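PDB 4IEF: gingipain R2 Pro-Domain from Porphyromonas gingivalis, which probably keeps the arginine-specific cysteine protease gingipain R2 latent and assists its folding until the pro-domain is cleaved away. Local coordinates for residues 88-93 against 162-167; 127-132 against 153-158; 80-85 against 174-179; 24-29 against 71-76; 13-18 against 31-36. One frame throughout, in Å; residues are numbered along the deposited sequence.

Contact 1. Residues 88-93 against 162-167; sequences SKFIEK and TLRIYT
F90 and Y166 lie side by side on one face of the sheet, pointing the same way, and F90 takes part in two CH-pi contacts, one through its CB and one through its ring face. Its CB sits over the centre of the Y166 ring, 3.6 Å from the centroid, while the two rings themselves meet obliquely, their planes 48° apart. With chi1 at 75°, CG of F90 is held between its own backbone N and carbonyl carbon, and the ring stands beside the tyrosine. Farther along the same side of the phenylalanine ring, R164 comes in: its CD lies over the face, 4.0 Å from the centroid, so a long aliphatic chain with a polar end suits this half-exposed place.

The charged interaction continues the row. E92 OE2 takes the N-H of R164 NE at 3.1 Å, a salt bridge in which the carboxylate and guanidinium planes are only 21° apart; the oxygen is approached on its anti side. The guanidinium also makes a cation-pi contact with F127.

Beneath these side chains runs an antiparallel beta ladder between strands 79-93 and 162-176. I91 and I165 form a hydrogen-bonded pair, with I165 N to I91 O at 2.8 Å, and K93 and L163 form the next, with K93 N to L163 O also at 2.8 Å. At the corner the ladder frays: T167 N reaches K89 O only weakly.

On the opposite face the contact is apolar. I91 CG1 packs on I165 CB at 3.9 Å, and I165 CD1 meets the aliphatic CB and CD of K93, which also makes a cation-pi contact with F37.

Contact 2. Residues 127-132 against 153-158; sequences FFPGEI and PLQYNP
F127 lays one face of its ring over N157, whose CB stands above the ring centre, 3.6 Å from the centroid. The N157 amide is turned almost perpendicular to the ring, and its ND2 is bonded to D125. A flat apolar ring suits this place because it can cover the asparagine's methylene carbon without competing for its polar end.

F128 next pairs with Y156 through two backbone bonds, F128 N to Y156 O and Y156 N to F128 O, both 3.0 Å. This is a single antiparallel bridge: the loop leading into strand 133-141 runs briefly along the edge of strand 144-157 before leaving it. F128 CD2 touches P158 CD at 3.7 Å.

P129 follows a cis peptide bond and sets its CD 3.3 Å from Q155 OE1. That same oxygen accepts the N-H of G130 N at 3.1 Å on a lone pair. Glycine fits here because its positive phi would press a CB against the preceding carbonyl.

At E131 the backbone is the partner: Q155 NE2 donates to E131 O at 3.1 Å, from above the carbonyl plane, and NE2 also donates to A152 O. The bend at chi2 (-73°) turns the glutamine amide toward residues 129-132, where I132 CG2 packs against Q155 NE2 at 3.5 Å.

Contact 3. Residues 80-85 against 174-179; sequences AMKVEV and SETAEA
T176 aims its hydroxyl at the backbone of A80. Its OG1 lies between its own backbone N and carbonyl carbon (chi1 63°), which brings it to 2.7 Å from A80 O, donating from above the carbonyl plane. T176 N donates to the same oxygen at 2.8 Å, nearly in line with the C=O bond, and one carbonyl is thus gripped by two donors of a single residue. A beta-branched threonine suits this double role, since its second branch, CG2, is left to pack obliquely against K82 CB at 3.7 Å.

K82 extends past S174, its CE 3.5 Å from the serine OG, and its NZ goes on to a salt bridge with E84. M81 behaves differently. Two successive bends, at chi2 and chi3, curl its flexible thioether chain back across the other strand until SD rests 3.7 Å from E175 CA and CE ends by the S174-E175 peptide, 3.5 Å from S174 C. The E175 carboxylate leads away to a salt bridge with R79.

Small A80 lets the turning chain come close, and its N donates to E178 O at 2.8 Å. K82 and S174 form a hydrogen-bonded pair, and M81 with E175 the next, non-hydrogen-bonded one, of the antiparallel ladder between strands 79-93 and 162-176; the chain then turns a corner at 177-178.

Contact 4. Residues 24-29 against 71-76; sequences SMSKVQ and RSLAVS
L73 reaches across to V28 and S26 with its branched end. Its CD2 lies 4.0 Å from V28 CG2, and CD1 is about as near to the same methyl, so the valine tip meets the fork of the leucine while the two side chains slide past each other in opposite directions. CD2 also touches S26 OG at 4.0 Å. Branched aliphatic residues suit this buried position: V28 goes on to pack against F151 of strand 144-157.

No direct hydrogen bond joins the segments. The chains face each other through their side chains, with CA atoms of S26 and L73 7.9 Å apart, and this is packing between strands 25-31 and 69-74, which belong to one antiparallel sheet but are not paired with each other. S26 and V28 take their backbone partners from strand 162-176.

A bridging water makes the polar link. It donates to S24 O at 2.6 Å and to A74 O at 3.2 Å, and accepts from S26 OG at 2.5 Å. S26 suits the place because its short hydroxyl reaches the water, swung there by its torsion (chi1 -72°); S24 contributes its carbonyl.

Around S24 and S76 the two chains come closer. S24 CB packs 3.5 Å from S76 N, and S24 OG lies 3.9 Å from S76 CB. S76 OG bonds to R79 N, and S76 O accepts from R145.

Contact 5. Residues 13-18 against 31-36; sequences NPQVRL and RMDNLQ
An Asx turn combined with a type I beta turn, N13 to V16, leads the chain into strand 17-22, and its side chains fasten it to residues 31-33, where strand 25-31 gives way to a loop. N13 OD1 accepts Q15 N at 3.0 Å, closing the Asx turn, and asparagine suits the place because the other end of its amide can serve the neighbouring chain: ND2 donates to R31 O at 3.2 Å, nearly in line with the carbonyl. CG of N13 stands opposite its own backbone N (chi1 -169°), which carries the amide across to that carbonyl. P14, with its restricted phi, fits the second position of the turn.

Q15 makes the other cross-link. Its NE2 donates to D33 OD2 at 3.0 Å, almost straight (162°), using the anti lone pair of the carboxylate, and the two flat groups stand practically perpendicular. The second oxygen, OD1, is bonded to T53 OG1. Nearer its backbone, Q15 CB rests on R31 CB at 3.5 Å, the glutamine and arginine crossing at about a right angle.

R31 NE forms a salt bridge with E168. The R31 guanidinium also approaches that of R17, with NH1 of each 3.6 Å apart and the two planes 79° from parallel.

Two like charges so close would be expected to cost energy, and E168 probably offsets part of it for R31. The D33 carboxylate, receiving bonds at both oxygens, is probably favoured in its charged form.

In the fold
Strand 162-176 ties much of the domain together: contacts 1 and 3 lie on its pairing with strand 79-93, their centres about 26 Å apart. Contact 2 meets contact 1 along the other edge of strand 162-176, with R164 N 2.8 Å from Q155 O and Y166 N equally far from P153 O. Contact 5 reaches contact 1 through M32 N and T167 O, 2.9 Å apart, and contact 2 through M32 packed on P153 and L154. Contact 4 adjoins contact 3, where M81 CE lies 3.5 Å from S24 O, and meets contact 5 through Q29 and R17. The bound calcium lies about 13 Å from the V75 side chain in contact 4.

Contact 1. Residues 88-93 against 162-167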
# COMPACT_ATOMS: atom_id res chain seq x y z
N SER A 88 12.02 14.81 29.90
CA SER A 88 13.04 13.88 29.42
C SER A 88 13.81 13.28 30.59
O SER A 88 13.98 13.92 31.63
CB SER A 88 14.00 14.56 28.44
OG SER A 88 14.79 15.56 29.07
N LYS A 89 14.28 12.03 30.41
CA LYS A 89 15.01 11.25 31.40
C LYS A 89 16.00 10.36 30.67
O LYS A 89 15.60 9.65 29.74
CB LYS A 89 14.01 10.43 32.24
CG LYS A 89 14.60 9.61 33.38
CD LYS A 89 13.59 8.57 33.90
CE LYS A 89 12.48 9.15 34.76
NZ LYS A 89 11.37 8.18 34.96
N PHE A 90 17.29 10.39 31.05
CA PHE A 90 18.27 9.54 30.39
C PHE A 90 19.24 8.88 31.38
O PHE A 90 19.42 9.35 32.50
CB PHE A 90 19.04 10.29 29.28
CG PHE A 90 20.10 11.28 29.71
CD1 PHE A 90 21.39 10.86 30.01
CD2 PHE A 90 19.83 12.64 29.76
CE1 PHE A 90 22.37 11.77 30.41
CE2 PHE A 90 20.82 13.55 30.12
CZ PHE A 90 22.08 13.11 30.45
N ILE A 91 19.88 7.80 30.91
CA ILE A 91 20.93 7.05 31.61
C ILE A 91 22.15 7.05 30.69
O ILE A 91 22.01 7.12 29.46
CB ILE A 91 20.50 5.62 32.06
CG1 ILE A 91 19.89 4.79 30.90
CG2 ILE A 91 19.55 5.69 33.26
CD1 ILE A 91 20.05 3.26 31.04
N GLU A 92 23.35 7.02 31.27
CA GLU A 92 24.58 7.05 30.49
C GLU A 92 25.28 5.70 30.47
O GLU A 92 25.38 5.03 31.50
CB GLU A 92 25.54 8.12 31.02
CG GLU A 92 25.30 9.49 30.41
CD GLU A 92 26.43 10.50 30.51
OE1 GLU A 92 27.48 10.18 31.11
OE2 GLU A 92 26.25 11.62 29.97
N LYS A 93 25.75 5.32 29.28
CA LYS A 93 26.52 4.11 29.02
C LYS A 93 27.91 4.56 28.55
O LYS A 93 28.02 5.22 27.51
CB LYS A 93 25.79 3.23 27.98
CG LYS A 93 25.84 1.75 28.29
CD LYS A 93 25.36 0.91 27.11
CE LYS A 93 25.62 -0.57 27.32
NZ LYS A 93 25.53 -1.33 26.05
N THR A 162 30.61 7.99 24.88
CA THR A 162 29.49 8.04 25.82
C THR A 162 28.16 8.01 25.06
O THR A 162 27.92 8.82 24.14
CB THR A 162 29.62 9.27 26.74
OG1 THR A 162 30.87 9.20 27.43
CG2 THR A 162 28.49 9.36 27.75
N LEU A 163 27.31 7.06 25.45
CA LEU A 163 25.98 6.92 24.90
C LEU A 163 24.94 7.30 25.95
O LEU A 163 24.97 6.78 27.07
CB LEU A 163 25.74 5.49 24.39
CG LEU A 163 24.34 5.19 23.80
CD1 LEU A 163 24.20 5.69 22.36
CD2 LEU A 163 24.03 3.72 23.88
N ARG A 164 24.03 8.20 25.57
CA ARG A 164 22.91 8.63 26.40
C ARG A 164 21.65 7.91 25.93
O ARG A 164 21.28 8.01 24.76
CB ARG A 164 22.74 10.16 26.35
CG ARG A 164 23.82 10.90 27.13
CD ARG A 164 23.67 12.40 26.99
NE ARG A 164 24.71 13.10 27.74
CZ ARG A 164 24.88 14.42 27.74
NH1 ARG A 164 24.08 15.20 27.02
NH2 ARG A 164 25.85 14.97 28.45
N ILE A 165 21.04 7.13 26.83
CA ILE A 165 19.83 6.36 26.55
C ILE A 165 18.65 7.07 27.21
O ILE A 165 18.52 7.04 28.43
CB ILE A 165 19.96 4.87 27.02
CG1 ILE A 165 21.14 4.16 26.31
CG2 ILE A 165 18.63 4.11 26.82
CD1 ILE A 165 21.81 3.04 27.12
N TYR A 166 17.79 7.70 26.39
CA TYR A 166 16.61 8.39 26.90
C TYR A 166 15.50 7.37 27.11
O TYR A 166 14.93 6.84 26.16
CB TYR A 166 16.19 9.54 25.97
CG TYR A 166 17.10 10.75 26.08
CD1 TYR A 166 18.31 10.80 25.40
CD2 TYR A 166 16.74 11.84 26.87
CE1 TYR A 166 19.16 11.90 25.52
CE2 TYR A 166 17.58 12.95 26.99
CZ TYR A 166 18.79 12.97 26.31
OH TYR A 166 19.63 14.05 26.43
N THR A 167 15.24 7.05 28.39
CA THR A 167 14.24 6.06 28.79
C THR A 167 12.83 6.63 28.62
O THR A 167 11.90 5.87 28.37
CB THR A 167 14.48 5.57 30.21
OG1 THR A 167 14.49 6.69 31.10
CG2 THR A 167 15.78 4.78 30.34

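Contact 2. Residues 127-132 against 153-158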
# COMPACT_ATOMS: atom_id res chain seq x y z
N PHE A 127 27.52 15.46 20.88
CA PHE A 127 26.52 14.40 20.85
C PHE A 127 25.73 14.45 19.56
O PHE A 127 25.20 15.50 19.18
CB PHE A 127 25.59 14.46 22.07
CG PHE A 127 26.20 13.82 23.29
CD1 PHE A 127 26.97 14.57 24.17
CD2 PHE A 127 26.04 12.46 23.54
CE1 PHE A 127 27.54 13.98 25.30
CE2 PHE A 127 26.62 11.87 24.66
CZ PHE A 127 27.37 12.63 25.53
N PHE A 128 25.68 13.30 18.87
CA PHE A 128 24.95 13.10 17.62
C PHE A 128 23.62 12.39 17.90
O PHE A 128 23.59 11.53 18.79
CB PHE A 128 25.79 12.27 16.63
CG PHE A 128 26.97 13.02 16.03
CD1 PHE A 128 26.87 13.61 14.78
CD2 PHE A 128 28.18 13.10 16.71
CE1 PHE A 128 27.96 14.28 14.21
CE2 PHE A 128 29.27 13.78 16.15
CZ PHE A 128 29.15 14.36 14.90
N PRO A 129 22.50 12.71 17.21
CA PRO A 129 22.34 13.71 16.13
C PRO A 129 22.32 15.16 16.64
O PRO A 129 22.55 16.09 15.87
CB PRO A 129 21.00 13.32 15.49
CG PRO A 129 20.21 12.72 16.62
CD PRO A 129 21.22 12.01 17.48
N GLY A 130 22.06 15.34 17.94
CA GLY A 130 22.01 16.64 18.60
C GLY A 130 20.68 16.93 19.26
O GLY A 130 20.64 17.28 20.44
N GLU A 131 19.58 16.80 18.49
CA GLU A 131 18.21 17.02 18.97
C GLU A 131 17.58 15.68 19.35
O GLU A 131 17.75 14.69 18.63
CB GLU A 131 17.33 17.71 17.89
CG GLU A 131 17.84 19.02 17.30
CD GLU A 131 18.20 20.17 18.23
OE1 GLU A 131 19.26 20.80 18.01
OE2 GLU A 131 17.39 20.49 19.13
N ILE A 132 16.85 15.65 20.46
CA ILE A 132 16.19 14.42 20.92
C ILE A 132 14.76 14.34 20.35
O ILE A 132 14.14 13.28 20.44
CB ILE A 132 16.23 14.23 22.47
CG1 ILE A 132 15.40 15.28 23.22
CG2 ILE A 132 17.68 14.18 22.99
CD1 ILE A 132 14.93 14.82 24.59
N PRO A 153 16.03 8.95 20.89
CA PRO A 153 16.39 8.66 22.28
C PRO A 153 17.81 8.12 22.49
O PRO A 153 18.17 7.78 23.62
CB PRO A 153 15.36 7.60 22.68
CG PRO A 153 15.11 6.85 21.41
CD PRO A 153 15.26 7.83 20.29
N LEU A 154 18.60 8.04 21.42
CA LEU A 154 19.97 7.57 21.51
C LEU A 154 20.91 8.67 21.00
O LEU A 154 20.92 8.99 19.81
CB LEU A 154 20.15 6.23 20.75
CG LEU A 154 19.31 5.04 21.25
CD1 LEU A 154 19.37 3.90 20.28
CD2 LEU A 154 19.75 4.57 22.64
N GLN A 155 21.63 9.29 21.94
CA GLN A 155 22.57 10.38 21.68
C GLN A 155 23.98 9.87 21.99
O GLN A 155 24.21 9.35 23.08
CB GLN A 155 22.20 11.64 22.49
CG GLN A 155 20.77 12.15 22.25
CD GLN A 155 20.54 12.83 20.91
OE1 GLN A 155 21.38 13.58 20.41
NE2 GLN A 155 19.37 12.61 20.33
N TYR A 156 24.89 9.95 21.02
CA TYR A 156 26.22 9.39 21.17
C TYR A 156 27.32 10.36 20.78
O TYR A 156 27.30 10.92 19.68
CB TYR A 156 26.33 8.09 20.32
CG TYR A 156 27.68 7.41 20.32
CD1 TYR A 156 28.15 6.75 21.45
CD2 TYR A 156 28.45 7.35 19.16
CE1 TYR A 156 29.38 6.09 21.44
CE2 TYR A 156 29.68 6.69 19.14
CZ TYR A 156 30.14 6.06 20.28
OH TYR A 156 31.35 5.40 20.26
N ASN A 157 28.27 10.52 21.70
CA ASN A 157 29.47 11.32 21.52
C ASN A 157 30.57 10.35 21.09
O ASN A 157 30.95 9.49 21.89
CB ASN A 157 29.83 12.11 22.79
CG ASN A 157 30.93 13.13 22.61
OD1 ASN A 157 31.98 12.88 21.99
ND2 ASN A 157 30.73 14.32 23.17
N PRO A 158 31.05 10.41 19.82
CA PRO A 158 32.06 9.44 19.36
C PRO A 158 33.46 9.59 19.97
O PRO A 158 34.16 8.59 20.11
CB PRO A 158 32.13 9.68 17.85
CG PRO A 158 30.94 10.52 17.51
CD PRO A 158 30.67 11.33 18.73

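Contact 3. Residues 80-85 against 174-179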
# COMPACT_ATOMS: atom_id res chain seq x y z
N ALA A 80 2.52 27.03 11.09
CA ALA A 80 3.74 26.24 11.25
C ALA A 80 3.80 25.66 12.64
O ALA A 80 3.56 26.37 13.62
CB ALA A 80 4.96 27.11 10.98
N MET A 81 4.08 24.36 12.74
CA MET A 81 4.13 23.67 14.03
C MET A 81 5.54 23.66 14.61
O MET A 81 6.53 23.80 13.87
CB MET A 81 3.62 22.22 13.90
CG MET A 81 2.21 22.10 13.30
SD MET A 81 0.88 22.83 14.29
CE MET A 81 0.75 21.65 15.61
N LYS A 82 5.63 23.51 15.94
CA LYS A 82 6.89 23.41 16.66
C LYS A 82 6.82 22.21 17.60
O LYS A 82 5.73 21.78 17.99
CB LYS A 82 7.25 24.70 17.42
CG LYS A 82 6.36 25.03 18.62
CD LYS A 82 6.94 26.15 19.46
CE LYS A 82 6.01 26.55 20.58
NZ LYS A 82 6.67 27.45 21.56
N VAL A 83 7.99 21.67 17.96
CA VAL A 83 8.07 20.56 18.89
C VAL A 83 8.96 20.99 20.07
O VAL A 83 10.05 21.53 19.87
CB VAL A 83 8.51 19.24 18.22
CG1 VAL A 83 9.89 19.34 17.56
CG2 VAL A 83 8.44 18.07 19.19
N GLU A 84 8.44 20.81 21.29
CA GLU A 84 9.15 21.15 22.52
C GLU A 84 9.21 19.95 23.42
O GLU A 84 8.20 19.28 23.62
CB GLU A 84 8.47 22.30 23.28
CG GLU A 84 8.15 23.54 22.46
CD GLU A 84 7.91 24.77 23.31
OE1 GLU A 84 8.87 25.56 23.47
OE2 GLU A 84 6.78 24.95 23.82
N VAL A 85 10.40 19.68 23.97
CA VAL A 85 10.60 18.59 24.92
C VAL A 85 10.16 19.13 26.28
O VAL A 85 10.83 20.02 26.82
CB VAL A 85 12.05 18.05 24.91
CG1 VAL A 85 12.30 17.06 26.05
CG2 VAL A 85 12.38 17.42 23.56
N SER A 174 2.81 21.92 19.10
CA SER A 174 1.87 23.04 19.08
C SER A 174 2.14 23.97 17.90
O SER A 174 3.23 23.93 17.32
CB SER A 174 1.97 23.83 20.38
OG SER A 174 3.30 24.26 20.61
N GLU A 175 1.15 24.81 17.55
CA GLU A 175 1.27 25.77 16.45
C GLU A 175 2.00 27.04 16.90
O GLU A 175 1.98 27.37 18.08
CB GLU A 175 -0.09 26.12 15.83
CG GLU A 175 -1.21 26.42 16.80
CD GLU A 175 -2.45 26.99 16.16
OE1 GLU A 175 -3.27 26.23 15.59
OE2 GLU A 175 -2.62 28.23 16.25
N THR A 176 2.67 27.71 15.95
CA THR A 176 3.40 28.95 16.17
C THR A 176 2.62 30.12 15.56
O THR A 176 1.54 29.91 15.00
CB THR A 176 4.83 28.87 15.58
OG1 THR A 176 4.76 28.69 14.17
CG2 THR A 176 5.65 27.77 16.20
N ALA A 177 3.20 31.34 15.62
CA ALA A 177 2.65 32.57 15.04
C ALA A 177 3.03 32.65 13.55
O ALA A 177 2.63 33.58 12.85
CB ALA A 177 3.19 33.79 15.79
N GLU A 178 3.81 31.68 13.07
CA GLU A 178 4.28 31.59 11.69
C GLU A 178 3.34 30.81 10.78
O GLU A 178 2.74 29.81 11.20
CB GLU A 178 5.65 30.92 11.63
CG GLU A 178 6.80 31.81 12.04
CD GLU A 178 8.04 31.03 12.46
OE1 GLU A 178 8.43 31.14 13.64
OE2 GLU A 178 8.60 30.31 11.61
N ALA A 179 3.24 31.25 9.52
CA ALA A 179 2.46 30.57 8.49
C ALA A 179 3.22 29.31 8.07
O ALA A 179 4.45 29.36 7.93
CB ALA A 179 2.23 31.49 7.31

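Contact 4. Residues 24-29 against 71-76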
# COMPACT_ATOMS: atom_id res chain seq x y z
N SER A 24 -5.30 21.29 17.54
CA SER A 24 -4.13 20.86 16.77
C SER A 24 -2.91 20.57 17.67
O SER A 24 -1.92 20.01 17.19
CB SER A 24 -3.79 21.88 15.69
OG SER A 24 -3.73 23.21 16.19
N MET A 25 -3.00 20.94 18.97
CA MET A 25 -1.95 20.73 19.98
C MET A 25 -1.99 19.28 20.49
O MET A 25 -3.07 18.75 20.75
CB MET A 25 -2.11 21.72 21.14
CG MET A 25 -0.82 22.05 21.85
SD MET A 25 -0.32 20.85 23.11
CE MET A 25 -1.33 21.39 24.49
N SER A 26 -0.80 18.63 20.61
CA SER A 26 -0.67 17.23 21.03
C SER A 26 0.52 17.00 21.96
O SER A 26 1.60 17.53 21.73
CB SER A 26 -0.51 16.32 19.81
OG SER A 26 -1.71 16.18 19.07
N LYS A 27 0.31 16.15 22.97
CA LYS A 27 1.33 15.76 23.94
C LYS A 27 1.60 14.28 23.75
O LYS A 27 0.71 13.45 23.98
CB LYS A 27 0.89 16.10 25.37
CG LYS A 27 2.03 16.50 26.29
CD LYS A 27 1.49 16.97 27.64
CE LYS A 27 2.55 16.93 28.72
NZ LYS A 27 1.96 17.20 30.05
N VAL A 28 2.80 13.94 23.24
CA VAL A 28 3.17 12.56 22.93
C VAL A 28 4.31 12.11 23.86
O VAL A 28 5.32 12.80 24.00
CB VAL A 28 3.52 12.35 21.43
CG1 VAL A 28 3.79 10.87 21.11
CG2 VAL A 28 2.42 12.89 20.51
N GLN A 29 4.12 10.94 24.48
CA GLN A 29 5.10 10.32 25.36
C GLN A 29 5.78 9.15 24.66
O GLN A 29 5.13 8.27 24.10
CB GLN A 29 4.44 9.85 26.67
CG GLN A 29 5.29 8.89 27.50
CD GLN A 29 4.62 8.48 28.79
OE1 GLN A 29 4.45 9.27 29.71
NE2 GLN A 29 4.25 7.21 28.88
N ARG A 71 6.12 9.07 14.58
CA ARG A 71 4.67 9.02 14.70
C ARG A 71 4.03 10.20 13.99
O ARG A 71 4.53 11.32 14.06
CB ARG A 71 4.22 8.97 16.18
CG ARG A 71 4.41 7.62 16.86
CD ARG A 71 3.56 6.51 16.25
NE ARG A 71 3.81 5.23 16.91
CZ ARG A 71 3.10 4.76 17.93
NH1 ARG A 71 2.08 5.45 18.42
NH2 ARG A 71 3.41 3.59 18.48
N SER A 72 2.90 9.93 13.32
CA SER A 72 2.17 10.94 12.55
C SER A 72 1.09 11.58 13.40
O SER A 72 0.40 10.91 14.18
CB SER A 72 1.55 10.31 11.30
OG SER A 72 2.57 9.79 10.46
N LEU A 73 0.94 12.90 13.23
CA LEU A 73 -0.07 13.67 13.95
C LEU A 73 -0.88 14.54 13.00
O LEU A 73 -0.32 15.11 12.06
CB LEU A 73 0.57 14.57 15.02
CG LEU A 73 1.29 13.91 16.21
CD1 LEU A 73 2.21 14.91 16.90
CD2 LEU A 73 0.29 13.31 17.20
N ALA A 74 -2.19 14.63 13.26
CA ALA A 74 -3.09 15.55 12.57
C ALA A 74 -2.79 16.94 13.18
O ALA A 74 -2.91 17.10 14.40
CB ALA A 74 -4.54 15.13 12.77
N VAL A 75 -2.27 17.89 12.38
CA VAL A 75 -1.83 19.20 12.89
C VAL A 75 -2.69 20.39 12.35
O VAL A 75 -3.75 20.16 11.75
CB VAL A 75 -0.30 19.44 12.62
CG1 VAL A 75 0.57 18.47 13.42
CG2 VAL A 75 0.03 19.37 11.12
N SER A 76 -2.24 21.65 12.60
CA SER A 76 -2.90 22.88 12.17
C SER A 76 -3.03 22.95 10.65
O SER A 76 -2.16 22.46 9.93
CB SER A 76 -2.16 24.11 12.68
OG SER A 76 -2.77 25.31 12.24
O HOH W 1 -1.17 17.52 17.01

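Contact 5. Residues 13-18 against 31-36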
# COMPACT_ATOMS: atom_id res chain seq x y z
N ASN A 13 5.75 0.15 19.19
CA ASN A 13 6.18 0.36 20.57
C ASN A 13 4.92 0.59 21.44
O ASN A 13 4.21 1.58 21.21
CB ASN A 13 7.18 1.51 20.68
CG ASN A 13 7.87 1.65 22.02
OD1 ASN A 13 7.31 1.42 23.10
ND2 ASN A 13 9.11 2.10 22.00
N PRO A 14 4.61 -0.32 22.40
CA PRO A 14 3.38 -0.16 23.20
C PRO A 14 3.48 0.94 24.26
O PRO A 14 2.45 1.37 24.78
CB PRO A 14 3.20 -1.53 23.87
CG PRO A 14 4.23 -2.44 23.26
CD PRO A 14 5.33 -1.55 22.78
N GLN A 15 4.71 1.36 24.58
CA GLN A 15 4.98 2.37 25.60
C GLN A 15 4.84 3.81 25.03
O GLN A 15 4.78 4.77 25.81
CB GLN A 15 6.36 2.14 26.23
CG GLN A 15 6.46 0.82 26.99
CD GLN A 15 7.57 0.81 28.02
OE1 GLN A 15 7.50 1.50 29.04
NE2 GLN A 15 8.58 -0.02 27.79
N VAL A 16 4.73 3.94 23.69
CA VAL A 16 4.50 5.24 23.04
C VAL A 16 2.99 5.51 23.11
O VAL A 16 2.19 4.73 22.59
CB VAL A 16 5.07 5.30 21.59
CG1 VAL A 16 4.71 6.62 20.91
CG2 VAL A 16 6.58 5.11 21.61
N ARG A 17 2.60 6.58 23.84
CA ARG A 17 1.19 6.93 24.03
C ARG A 17 0.92 8.43 23.97
O ARG A 17 1.77 9.24 24.32
CB ARG A 17 0.64 6.35 25.36
CG ARG A 17 1.25 6.89 26.66
CD ARG A 17 0.42 6.45 27.85
NE ARG A 17 0.84 7.07 29.11
CZ ARG A 17 1.43 6.43 30.11
NH1 ARG A 17 1.69 5.13 30.01
NH2 ARG A 17 1.77 7.08 31.22
N LEU A 18 -0.30 8.78 23.50
CA LEU A 18 -0.81 10.15 23.40
C LEU A 18 -1.31 10.56 24.78
O LEU A 18 -2.30 10.01 25.26
CB LEU A 18 -1.92 10.23 22.33
CG LEU A 18 -2.62 11.57 22.13
CD1 LEU A 18 -1.78 12.52 21.28
CD2 LEU A 18 -3.99 11.38 21.51
N ARG A 31 8.64 6.08 25.43
CA ARG A 31 9.33 5.31 26.45
C ARG A 31 10.14 4.23 25.75
O ARG A 31 9.65 3.61 24.80
CB ARG A 31 8.37 4.74 27.50
CG ARG A 31 8.05 5.73 28.62
CD ARG A 31 7.00 5.19 29.56
NE ARG A 31 6.82 6.07 30.71
CZ ARG A 31 5.86 5.93 31.63
NH1 ARG A 31 4.97 4.95 31.52
NH2 ARG A 31 5.78 6.77 32.64
N MET A 32 11.41 4.07 26.17
CA MET A 32 12.33 3.08 25.60
C MET A 32 11.80 1.66 25.84
O MET A 32 11.45 1.31 26.97
CB MET A 32 13.75 3.25 26.16
CG MET A 32 14.79 2.32 25.51
SD MET A 32 14.94 2.53 23.71
CE MET A 32 16.04 3.94 23.65
N ASP A 33 11.74 0.86 24.77
CA ASP A 33 11.23 -0.50 24.86
C ASP A 33 12.16 -1.46 24.13
O ASP A 33 12.52 -1.21 22.97
CB ASP A 33 9.80 -0.57 24.31
CG ASP A 33 9.12 -1.91 24.56
OD1 ASP A 33 9.09 -2.73 23.62
OD2 ASP A 33 8.64 -2.13 25.69
N ASN A 34 12.54 -2.55 24.82
CA ASN A 34 13.39 -3.65 24.35
C ASN A 34 14.69 -3.15 23.65
O ASN A 34 15.03 -3.60 22.56
CB ASN A 34 12.58 -4.58 23.42
CG ASN A 34 13.23 -5.92 23.13
OD1 ASN A 34 13.96 -6.49 23.94
ND2 ASN A 34 12.95 -6.47 21.97
N LEU A 35 15.42 -2.23 24.30
CA LEU A 35 16.69 -1.74 23.74
C LEU A 35 17.74 -2.86 23.76
O LEU A 35 18.03 -3.43 24.81
CB LEU A 35 17.22 -0.50 24.49
CG LEU A 35 18.62 0.00 24.05
CD1 LEU A 35 18.56 0.72 22.71
CD2 LEU A 35 19.23 0.89 25.12
N GLN A 36 18.26 -3.20 22.57
CA GLN A 36 19.27 -4.26 22.40
C GLN A 36 20.46 -3.74 21.60
O GLN A 36 20.33 -2.76 20.86
CB GLN A 36 18.68 -5.51 21.70
CG GLN A 36 17.38 -6.04 22.32
CD GLN A 36 17.36 -7.51 22.63
OE1 GLN A 36 16.50 -8.25 22.13
NE2 GLN A 36 18.22 -7.95 23.55